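Local coordinates for protein putative surface-anchored fimbrial subunit (Corynebacterium diphtheriae, PDB 3HR6) that forms the shaft of the corynebacterial pilus as its major subunit, a rod of tandem Ig-like modules that probably serves in adhesion, at residues Asn203-Thr208 with Val219-Tyr224; Ala110-Gln115 with Thr182-Phe187; Ile367-Leu372 with Thr390-Val395. All blocks are in the same frame, centred on the assembly; numbering follows the deposited sequence. Where two conformers were deposited one is given.

The three contacts follow one another along a chain built of tandem Ig-like modules. Interaction 2 joins the N-terminal D1 region to the Cna-B-like region, so it spans the junction of two modules. Interaction 1 lies within the Cna-B-like region and joins two of its sheets; the centres of interactions 1 and 2 are about 22 Å apart. Interaction 3 is in the C-terminal part, with its centre about 32 Å from that of interaction 1 and about 45 Å from that of interaction 2. Interactions 2 and 3 lie on opposite sides of the chain's centre. The calcium ion belongs to the surroundings of interaction 3, where it sits about 11 Å from the side chain of I367.

Interaction 1: residues Asn203-Thr208 with Val219-Tyr224; sequences NKITVT and VSVQTY
The segments 203-208 and 219-224 run in opposite directions, with I205 across from V221 and V207 across from V219. The CA atoms of I205 and V221 are 8.2 Å apart, too far for backbone pairing, and those of V207 and V219 are 8.3 Å apart. The two segments belong to different sheets: T206 and T208 bond to strand 251-259, while S220, Q222 and Y224 bond to strand 229-236. Only side chains bridge the gap.

The side chains of I205 and V221 pass alongside one another, pointing opposite ways. V221 presents a single methyl, CG1, which stands anti to its own backbone N (chi1 -178°). This methyl is touched by both branches of I205: CD1 of I205 is 3.8 Å from CG1 of V221, and CG2 of I205 is also 3.8 Å from it. The isoleucine thus straddles one valine methyl. The second pair is looser, with CG2 of V207 at 4.2 Å from CG1 of V219.

Other apolar residues extend the layer. I214 touches both V207 and V219, L232 meets I205, and V234 and L236 meet V219. Of the four residues in contact, V221 is exposed and the others are partly exposed, so the contact lies near the surface of the module. Facing sheets joined by aliphatic side chains that meet across the gap are the hallmark of a beta sandwich, here in the Cna-B-like module of the pilin.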
loop_
_atom_site.group_PDB
_atom_site.type_symbol
_atom_site.label_atom_id
_atom_site.label_comp_id
_atom_site.label_asym_id
_atom_site.label_seq_id
_atom_site.Cartn_x
_atom_site.Cartn_y
_atom_site.Cartn_z
ATOM N N ASN A 203 -16.405 -7.661 -9.727
ATOM C CA ASN A 203 -16.168 -8.761 -10.699
ATOM C C ASN A 203 -14.773 -8.712 -11.318
ATOM O O ASN A 203 -14.414 -9.616 -12.079
ATOM C CB ASN A 203 -17.246 -8.762 -11.789
ATOM C CG ASN A 203 -18.606 -8.995 -11.221
ATOM O OD1 ASN A 203 -19.576 -8.340 -11.605
ATOM N ND2 ASN A 203 -18.697 -9.896 -10.271
ATOM N N LYS A 204 -14.020 -7.680 -10.979
ATOM C CA LYS A 204 -12.658 -7.513 -11.476
ATOM C C LYS A 204 -11.585 -7.610 -10.419
ATOM O O LYS A 204 -10.454 -7.314 -10.699
ATOM C CB LYS A 204 -12.564 -6.227 -12.294
ATOM C CG LYS A 204 -13.459 -6.302 -13.523
ATOM C CD LYS A 204 -13.302 -5.086 -14.379
ATOM C CE LYS A 204 -13.916 -5.252 -15.769
ATOM N NZ LYS A 204 -15.321 -4.842 -15.779
ATOM N N ILE A 205 -11.928 -8.049 -9.208
ATOM C CA ILE A 205 -10.935 -8.301 -8.165
ATOM C C ILE A 205 -10.513 -9.741 -8.285
ATOM O O ILE A 205 -11.334 -10.626 -8.211
ATOM C CB ILE A 205 -11.475 -8.052 -6.749
ATOM C CG1 ILE A 205 -12.048 -6.623 -6.645
ATOM C CG2 ILE A 205 -10.378 -8.256 -5.735
ATOM C CD1 ILE A 205 -12.887 -6.419 -5.389
ATOM N N THR A 206 -9.208 -9.946 -8.479
ATOM C CA THR A 206 -8.696 -11.284 -8.626
ATOM C C THR A 206 -7.550 -11.530 -7.658
ATOM O O THR A 206 -6.792 -10.619 -7.292
ATOM C CB THR A 206 -8.208 -11.557 -10.068
ATOM O OG1 THR A 206 -7.094 -10.701 -10.350
ATOM C CG2 THR A 206 -9.389 -11.325 -11.090
ATOM N N VAL A 207 -7.447 -12.791 -7.275
ATOM C CA VAL A 207 -6.458 -13.213 -6.322
ATOM C C VAL A 207 -5.900 -14.530 -6.829
ATOM O O VAL A 207 -6.652 -15.516 -7.095
ATOM C CB VAL A 207 -7.025 -13.392 -4.907
ATOM C CG1 VAL A 207 -5.918 -13.771 -3.925
ATOM C CG2 VAL A 207 -7.782 -12.166 -4.407
ATOM N N THR A 208 -4.573 -14.554 -6.953
ATOM C CA THR A 208 -3.872 -15.765 -7.338
ATOM C C THR A 208 -2.696 -16.021 -6.385
ATOM O O THR A 208 -2.108 -15.090 -5.846
ATOM C CB THR A 208 -3.328 -15.675 -8.767
ATOM O OG1 THR A 208 -2.306 -14.682 -8.841
ATOM C CG2 THR A 208 -4.437 -15.282 -9.757
ATOM N N VAL A 219 -10.718 -17.335 0.802
ATOM C CA VAL A 219 -10.307 -15.957 0.498
ATOM C C VAL A 219 -11.506 -15.046 0.712
ATOM O O VAL A 219 -12.573 -15.269 0.123
ATOM C CB VAL A 219 -9.781 -15.820 -0.948
ATOM C CG1 VAL A 219 -9.133 -14.464 -1.150
ATOM C CG2 VAL A 219 -8.765 -16.852 -1.224
ATOM N N SER A 220 -11.362 -14.093 1.621
ATOM C CA SER A 220 -12.381 -13.097 1.941
ATOM C C SER A 220 -12.001 -11.757 1.323
ATOM O O SER A 220 -11.016 -11.127 1.712
ATOM C CB SER A 220 -12.517 -12.939 3.469
ATOM O OG SER A 220 -13.457 -11.906 3.788
ATOM N N VAL A 221 -12.779 -11.331 0.340
ATOM C CA VAL A 221 -12.548 -10.076 -0.342
ATOM C C VAL A 221 -13.595 -9.114 0.204
ATOM O O VAL A 221 -14.769 -9.380 0.112
ATOM C CB VAL A 221 -12.705 -10.216 -1.861
ATOM C CG1 VAL A 221 -12.408 -8.899 -2.541
ATOM C CG2 VAL A 221 -11.795 -11.319 -2.403
ATOM N N GLN A 222 -13.154 -8.005 0.812
ATOM C CA GLN A 222 -14.078 -7.055 1.429
ATOM C C GLN A 222 -13.652 -5.639 1.057
ATOM O O GLN A 222 -12.490 -5.376 0.801
ATOM C CB GLN A 222 -14.063 -7.171 2.959
ATOM C CG GLN A 222 -14.349 -8.548 3.546
ATOM C CD GLN A 222 -14.017 -8.585 5.034
ATOM O OE1 GLN A 222 -12.832 -8.525 5.427
ATOM N NE2 GLN A 222 -15.045 -8.654 5.866
ATOM N N THR A 223 -14.620 -4.736 1.013
ATOM C CA THR A 223 -14.331 -3.293 0.970
ATOM C C THR A 223 -15.037 -2.621 2.155
ATOM O O THR A 223 -16.089 -3.045 2.617
ATOM C CB THR A 223 -14.762 -2.626 -0.335
ATOM O OG1 THR A 223 -16.176 -2.734 -0.495
ATOM C CG2 THR A 223 -14.030 -3.248 -1.547
ATOM N N TYR A 224 -14.422 -1.570 2.671
ATOM C CA TYR A 224 -15.047 -0.747 3.665
ATOM C C TYR A 224 -14.536 0.678 3.517
ATOM O O TYR A 224 -13.423 0.881 3.050
ATOM C CB TYR A 224 -14.795 -1.275 5.092
ATOM C CG TYR A 224 -13.422 -1.829 5.368
ATOM C CD1 TYR A 224 -12.412 -1.043 5.922
ATOM C CD2 TYR A 224 -13.081 -3.154 5.033
ATOM C CE1 TYR A 224 -11.168 -1.534 6.161
ATOM C CE2 TYR A 224 -11.833 -3.654 5.274
ATOM C CZ TYR A 224 -10.854 -2.860 5.836
ATOM O OH TYR A 224 -9.620 -3.357 6.057
#

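Interaction 2: residues Ala110-Gln115 with Thr182-Phe187; sequences AVVRSQ and TKFEGF
This contact is part of the interface between two modules. Its main bond is the salt bridge between R113 and E185. R113 follows the short, weakly bonded strand 111-112 of the D1 region. E185 lies in the loop that leads to strand 187-192 of the Cna-B-like region. NE and NH2 of R113 form a bidentate pair with OE2 and OE1 of E185, and both N-H groups come in from off the carboxylate plane. NE gives a short bond of 2.6 Å to OE2 of E185, with an N-H...O angle of 164°. NH2 of R113 reaches OE1 of E185 at 2.9 Å. The guanidinium and carboxylate planes are 30° apart. The arginine chain is extended from CG to NE, and this carries the charged group across to the other module. NH1 of R113 also bonds to Q103 O, which helps fix the rotation of the guanidinium.

Beside the salt bridge is a small apolar contact. CG2 of V112 lies 4.1 Å from CE1 of F184 and approaches the ring obliquely. I178 touches both V112 and F184.

Waters fill in the polar margin. Water 2 lies 2.6 Å from OE2 of E185. Water 3 links the modules again: NE2 of Q115 gives it a bond of 3.0 Å, and it donates to the backbone O of K183, also at 3.0 Å. A bidentate salt bridge, a small apolar contact and a bridging water thus join the D1 and Cna-B-like modules of the tandem Ig-like pilin.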
loop_
_atom_site.group_PDB
_atom_site.type_symbol
_atom_site.label_atom_id
_atom_site.label_comp_id
_atom_site.label_asym_id
_atom_site.label_seq_id
_atom_site.Cartn_x
_atom_site.Cartn_y
_atom_site.Cartn_z
ATOM N N ALA A 110 6.586 -4.675 9.963
ATOM C CA ALA A 110 5.838 -5.904 10.022
ATOM C C ALA A 110 6.731 -7.119 9.737
ATOM O O ALA A 110 7.534 -7.118 8.802
ATOM C CB ALA A 110 4.706 -5.845 9.032
ATOM N N VAL A 111 6.618 -8.107 10.611
ATOM C CA VAL A 111 7.315 -9.399 10.461
ATOM C C VAL A 111 6.394 -10.587 10.797
ATOM O O VAL A 111 5.369 -10.423 11.457
ATOM C CB VAL A 111 8.555 -9.448 11.392
ATOM C CG1 VAL A 111 9.614 -8.363 11.063
ATOM C CG2 VAL A 111 8.128 -9.338 12.893
ATOM N N VAL A 112 6.845 -11.809 10.475
ATOM C CA VAL A 112 6.228 -13.017 10.965
ATOM C C VAL A 112 6.865 -13.224 12.340
ATOM O O VAL A 112 8.040 -13.577 12.465
ATOM C CB VAL A 112 6.458 -14.229 10.039
ATOM C CG1 VAL A 112 5.724 -15.474 10.565
ATOM C CG2 VAL A 112 5.977 -13.879 8.597
ATOM N N ARG A 113 6.085 -12.923 13.356
ATOM C CA ARG A 113 6.589 -12.777 14.721
ATOM C C ARG A 113 6.908 -14.078 15.366
ATOM O O ARG A 113 6.386 -15.123 14.991
ATOM C CB ARG A 113 5.585 -12.003 15.575
ATOM C CG ARG A 113 4.248 -12.667 15.700
ATOM C CD ARG A 113 3.428 -12.003 16.786
ATOM N NE ARG A 113 2.033 -12.423 16.743
ATOM C CZ ARG A 113 1.110 -12.035 17.614
ATOM N NH1 ARG A 113 1.433 -11.240 18.627
ATOM N NH2 ARG A 113 -0.147 -12.459 17.471
ATOM N N SER A 114 7.764 -13.986 16.383
ATOM C CA SER A 114 8.092 -15.095 17.233
ATOM C C SER A 114 6.860 -15.505 18.022
ATOM O O SER A 114 6.043 -14.659 18.369
ATOM C CB SER A 114 9.206 -14.698 18.208
ATOM O OG SER A 114 10.340 -14.158 17.537
ATOM N N GLN A 115 6.734 -16.799 18.270
ATOM C CA GLN A 115 5.726 -17.323 19.175
ATOM C C GLN A 115 6.059 -16.924 20.611
ATOM O O GLN A 115 7.226 -16.648 20.936
ATOM C CB GLN A 115 5.704 -18.848 19.111
ATOM C CG GLN A 115 5.609 -19.387 17.698
ATOM C CD GLN A 115 4.310 -19.057 17.082
ATOM O OE1 GLN A 115 3.260 -19.296 17.699
ATOM N NE2 GLN A 115 4.337 -18.525 15.858
ATOM N N THR A 182 5.738 -24.183 12.033
ATOM C CA THR A 182 4.830 -23.084 12.427
ATOM C C THR A 182 3.887 -22.753 11.300
ATOM O O THR A 182 4.105 -23.139 10.151
ATOM C CB THR A 182 5.555 -21.785 12.902
ATOM O OG1 THR A 182 6.328 -21.180 11.841
ATOM C CG2 THR A 182 6.441 -22.093 14.089
ATOM N N LYS A 183 2.814 -22.039 11.631
ATOM C CA LYS A 183 1.828 -21.633 10.632
ATOM C C LYS A 183 1.665 -20.136 10.636
ATOM O O LYS A 183 1.939 -19.466 11.630
ATOM C CB LYS A 183 0.473 -22.309 10.923
ATOM C CG LYS A 183 0.544 -23.807 10.921
ATOM C CD LYS A 183 0.482 -24.302 9.493
ATOM C CE LYS A 183 0.838 -25.756 9.398
ATOM N NZ LYS A 183 0.297 -26.296 8.121
ATOM N N PHE A 184 1.244 -19.597 9.494
ATOM C CA PHE A 184 0.878 -18.225 9.426
ATOM C C PHE A 184 -0.314 -17.996 10.347
ATOM O O PHE A 184 -1.206 -18.828 10.413
ATOM C CB PHE A 184 0.531 -17.813 7.989
ATOM C CG PHE A 184 1.729 -17.610 7.119
ATOM C CD1 PHE A 184 2.401 -16.417 7.145
ATOM C CD2 PHE A 184 2.173 -18.619 6.279
ATOM C CE1 PHE A 184 3.504 -16.209 6.333
ATOM C CE2 PHE A 184 3.280 -18.432 5.479
ATOM C CZ PHE A 184 3.937 -17.224 5.495
ATOM N N GLU A 185 -0.316 -16.859 11.046
ATOM C CA GLU A 185 -1.452 -16.480 11.893
ATOM C C GLU A 185 -2.612 -16.026 11.028
ATOM O O GLU A 185 -3.776 -16.132 11.432
ATOM C CB GLU A 185 -1.131 -15.285 12.779
ATOM C CG GLU A 185 -0.097 -15.439 13.844
ATOM C CD GLU A 185 0.126 -14.085 14.489
ATOM O OE1 GLU A 185 -0.865 -13.406 14.845
ATOM O OE2 GLU A 185 1.276 -13.660 14.611
ATOM N N GLY A 186 -2.280 -15.522 9.847
ATOM C CA GLY A 186 -3.262 -14.971 8.930
ATOM C C GLY A 186 -2.485 -14.300 7.841
ATOM O O GLY A 186 -1.265 -14.282 7.886
ATOM N N PHE A 187 -3.174 -13.737 6.855
ATOM C CA PHE A 187 -2.475 -13.119 5.746
ATOM C C PHE A 187 -3.447 -12.181 5.066
ATOM O O PHE A 187 -4.409 -12.623 4.441
ATOM C CB PHE A 187 -1.911 -14.167 4.778
ATOM C CG PHE A 187 -0.649 -13.725 4.075
ATOM C CD1 PHE A 187 0.577 -13.858 4.684
ATOM C CD2 PHE A 187 -0.690 -13.166 2.830
ATOM C CE1 PHE A 187 1.728 -13.487 4.055
ATOM C CE2 PHE A 187 0.495 -12.742 2.209
ATOM C CZ PHE A 187 1.672 -12.907 2.820
HETATM O O HOH W 1 3.803 -15.759 13.968
HETATM O O HOH W 2 2.730 -13.342 12.479
HETATM O O HOH W 3 1.657 -18.824 14.567
#

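Interaction 3: residues Ile367-Leu372 with Thr390-Val395; sequences IHLGTL and TEFCLV
Segments 367-372 and 390-395 lie on strands 361-375 and 391-398 of different sheets, and the nearest CA atoms, those of L369 and F392, are 10.4 Å apart. The contact is made by one ring and two aliphatic side chains, all buried. F392 reaches across the gap with its CG anti to its carbonyl carbon (chi1 -65°), and the far end of the ring does the touching.

CG2 of I367 approaches CZ of F392 at 3.8 Å and is also 4.2 Å from CE1 of F392. CD2 of L369 is 3.6 Å from CE2 of F392, and it is 4.0 Å from CZ of F392. CZ of F392 therefore faces two neighbouring methyls, which come from alternate residues of the strand. Both methyls come at an oblique angle to the ring.

Further partners fix the ring. W385 meets F392 edge-to-face, and R332 makes a cation-pi contact with it. The next residue, C393, forms the disulfide with C333, which ties strand 391-398 to strand 327-333 of the same sheet.

The side chain of H368 leaves the strand away from segment 390-395, and its ND1 accepts a bond from the backbone N of F161, near the calcium site. A phenylalanine whose ring end abuts aliphatic side chains of the facing sheet fits the hydrophobic core of an Ig-like beta sandwich.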
loop_
_atom_site.group_PDB
_atom_site.type_symbol
_atom_site.label_atom_id
_atom_site.label_comp_id
_atom_site.label_asym_id
_atom_site.label_seq_id
_atom_site.Cartn_x
_atom_site.Cartn_y
_atom_site.Cartn_z
ATOM N N ILE A 367 -6.392 14.837 -16.992
ATOM C CA ILE A 367 -5.609 14.205 -17.990
ATOM C C ILE A 367 -4.528 13.380 -17.287
ATOM O O ILE A 367 -3.619 13.948 -16.669
ATOM C CB ILE A 367 -4.934 15.212 -18.949
ATOM C CG1 ILE A 367 -5.976 16.125 -19.639
ATOM C CG2 ILE A 367 -4.162 14.455 -19.967
ATOM C CD1 ILE A 367 -5.404 17.425 -20.233
ATOM N N HIS A 368 -4.611 12.059 -17.410
ATOM C CA HIS A 368 -3.577 11.184 -16.849
ATOM C C HIS A 368 -2.405 11.178 -17.803
ATOM O O HIS A 368 -2.506 10.763 -18.959
ATOM C CB HIS A 368 -4.126 9.773 -16.636
ATOM C CG HIS A 368 -3.065 8.765 -16.325
ATOM N ND1 HIS A 368 -3.010 7.498 -16.901
ATOM C CD2 HIS A 368 -1.991 8.841 -15.501
ATOM C CE1 HIS A 368 -1.978 6.842 -16.416
ATOM N NE2 HIS A 368 -1.311 7.651 -15.600
ATOM N N LEU A 369 -1.257 11.642 -17.340
ATOM C CA LEU A 369 -0.086 11.778 -18.172
ATOM C C LEU A 369 0.844 10.577 -18.175
ATOM O O LEU A 369 1.428 10.240 -19.180
ATOM C CB LEU A 369 0.683 13.004 -17.700
ATOM C CG LEU A 369 -0.060 14.304 -17.835
ATOM C CD1 LEU A 369 0.749 15.375 -17.141
ATOM C CD2 LEU A 369 -0.224 14.694 -19.298
ATOM N N GLY A 370 0.946 9.922 -17.020
ATOM C CA GLY A 370 1.864 8.808 -16.870
ATOM C C GLY A 370 1.964 8.374 -15.430
ATOM O O GLY A 370 1.291 8.951 -14.577
ATOM N N THR A 371 2.827 7.388 -15.177
ATOM C CA THR A 371 2.896 6.727 -13.876
ATOM C C THR A 371 4.340 6.413 -13.490
ATOM O O THR A 371 5.158 5.966 -14.295
ATOM C CB THR A 371 2.075 5.441 -13.870
ATOM O OG1 THR A 371 0.736 5.776 -14.194
ATOM C CG2 THR A 371 2.110 4.805 -12.482
ATOM N N LEU A 372 4.634 6.671 -12.225
ATOM C CA LEU A 372 5.913 6.353 -11.577
ATOM C C LEU A 372 5.629 5.135 -10.694
ATOM O O LEU A 372 4.709 5.139 -9.857
ATOM C CB LEU A 372 6.368 7.524 -10.711
ATOM C CG LEU A 372 7.688 7.332 -9.991
ATOM C CD1 LEU A 372 8.870 7.319 -10.996
ATOM C CD2 LEU A 372 7.914 8.432 -8.919
ATOM N N THR A 390 3.840 13.143 -30.058
ATOM C CA THR A 390 4.788 13.717 -29.139
ATOM C C THR A 390 4.189 14.760 -28.223
ATOM O O THR A 390 4.791 15.069 -27.223
ATOM C CB THR A 390 5.970 14.395 -29.866
ATOM O OG1 THR A 390 5.512 15.483 -30.682
ATOM C CG2 THR A 390 6.735 13.391 -30.722
ATOM N N GLU A 391 3.034 15.312 -28.562
ATOM C CA GLU A 391 2.409 16.326 -27.713
ATOM C C GLU A 391 0.907 16.258 -27.831
ATOM O O GLU A 391 0.363 15.732 -28.801
ATOM C CB GLU A 391 2.841 17.772 -28.119
ATOM C CG GLU A 391 4.332 18.059 -28.190
ATOM C CD GLU A 391 5.088 18.086 -26.855
ATOM O OE1 GLU A 391 4.486 18.019 -25.751
ATOM O OE2 GLU A 391 6.344 18.176 -26.936
ATOM N N PHE A 392 0.240 16.879 -26.865
ATOM C CA PHE A 392 -1.153 17.198 -26.996
ATOM C C PHE A 392 -1.355 18.400 -27.917
ATOM O O PHE A 392 -0.459 19.265 -28.119
ATOM C CB PHE A 392 -1.785 17.507 -25.633
ATOM C CG PHE A 392 -1.829 16.347 -24.692
ATOM C CD1 PHE A 392 -2.804 15.349 -24.802
ATOM C CD2 PHE A 392 -0.882 16.226 -23.677
ATOM C CE1 PHE A 392 -2.829 14.278 -23.938
ATOM C CE2 PHE A 392 -0.902 15.162 -22.813
ATOM C CZ PHE A 392 -1.874 14.176 -22.926
ATOM N N CYS A 393 -2.537 18.443 -28.499
ATOM C CA CYS A 393 -2.911 19.626 -29.281
ATOM C C CYS A 393 -4.389 19.816 -29.281
ATOM O O CYS A 393 -5.143 18.896 -29.069
ATOM C CB CYS A 393 -2.350 19.560 -30.697
ATOM S SG CYS A 393 -2.806 17.978 -31.503
ATOM N N LEU A 394 -4.812 21.049 -29.512
ATOM C CA LEU A 394 -6.228 21.360 -29.539
ATOM C C LEU A 394 -6.658 21.666 -30.962
ATOM O O LEU A 394 -5.955 22.370 -31.690
ATOM C CB LEU A 394 -6.481 22.586 -28.681
ATOM C CG LEU A 394 -6.303 22.422 -27.164
ATOM C CD1 LEU A 394 -6.188 23.859 -26.479
ATOM C CD2 LEU A 394 -7.433 21.575 -26.566
ATOM N N VAL A 395 -7.818 21.151 -31.330
ATOM C CA VAL A 395 -8.416 21.469 -32.631
ATOM C C VAL A 395 -9.691 22.240 -32.363
ATOM O O VAL A 395 -10.592 21.781 -31.641
ATOM C CB VAL A 395 -8.735 20.195 -33.446
ATOM C CG1 VAL A 395 -9.620 20.545 -34.689
ATOM C CG2 VAL A 395 -7.469 19.477 -33.857
#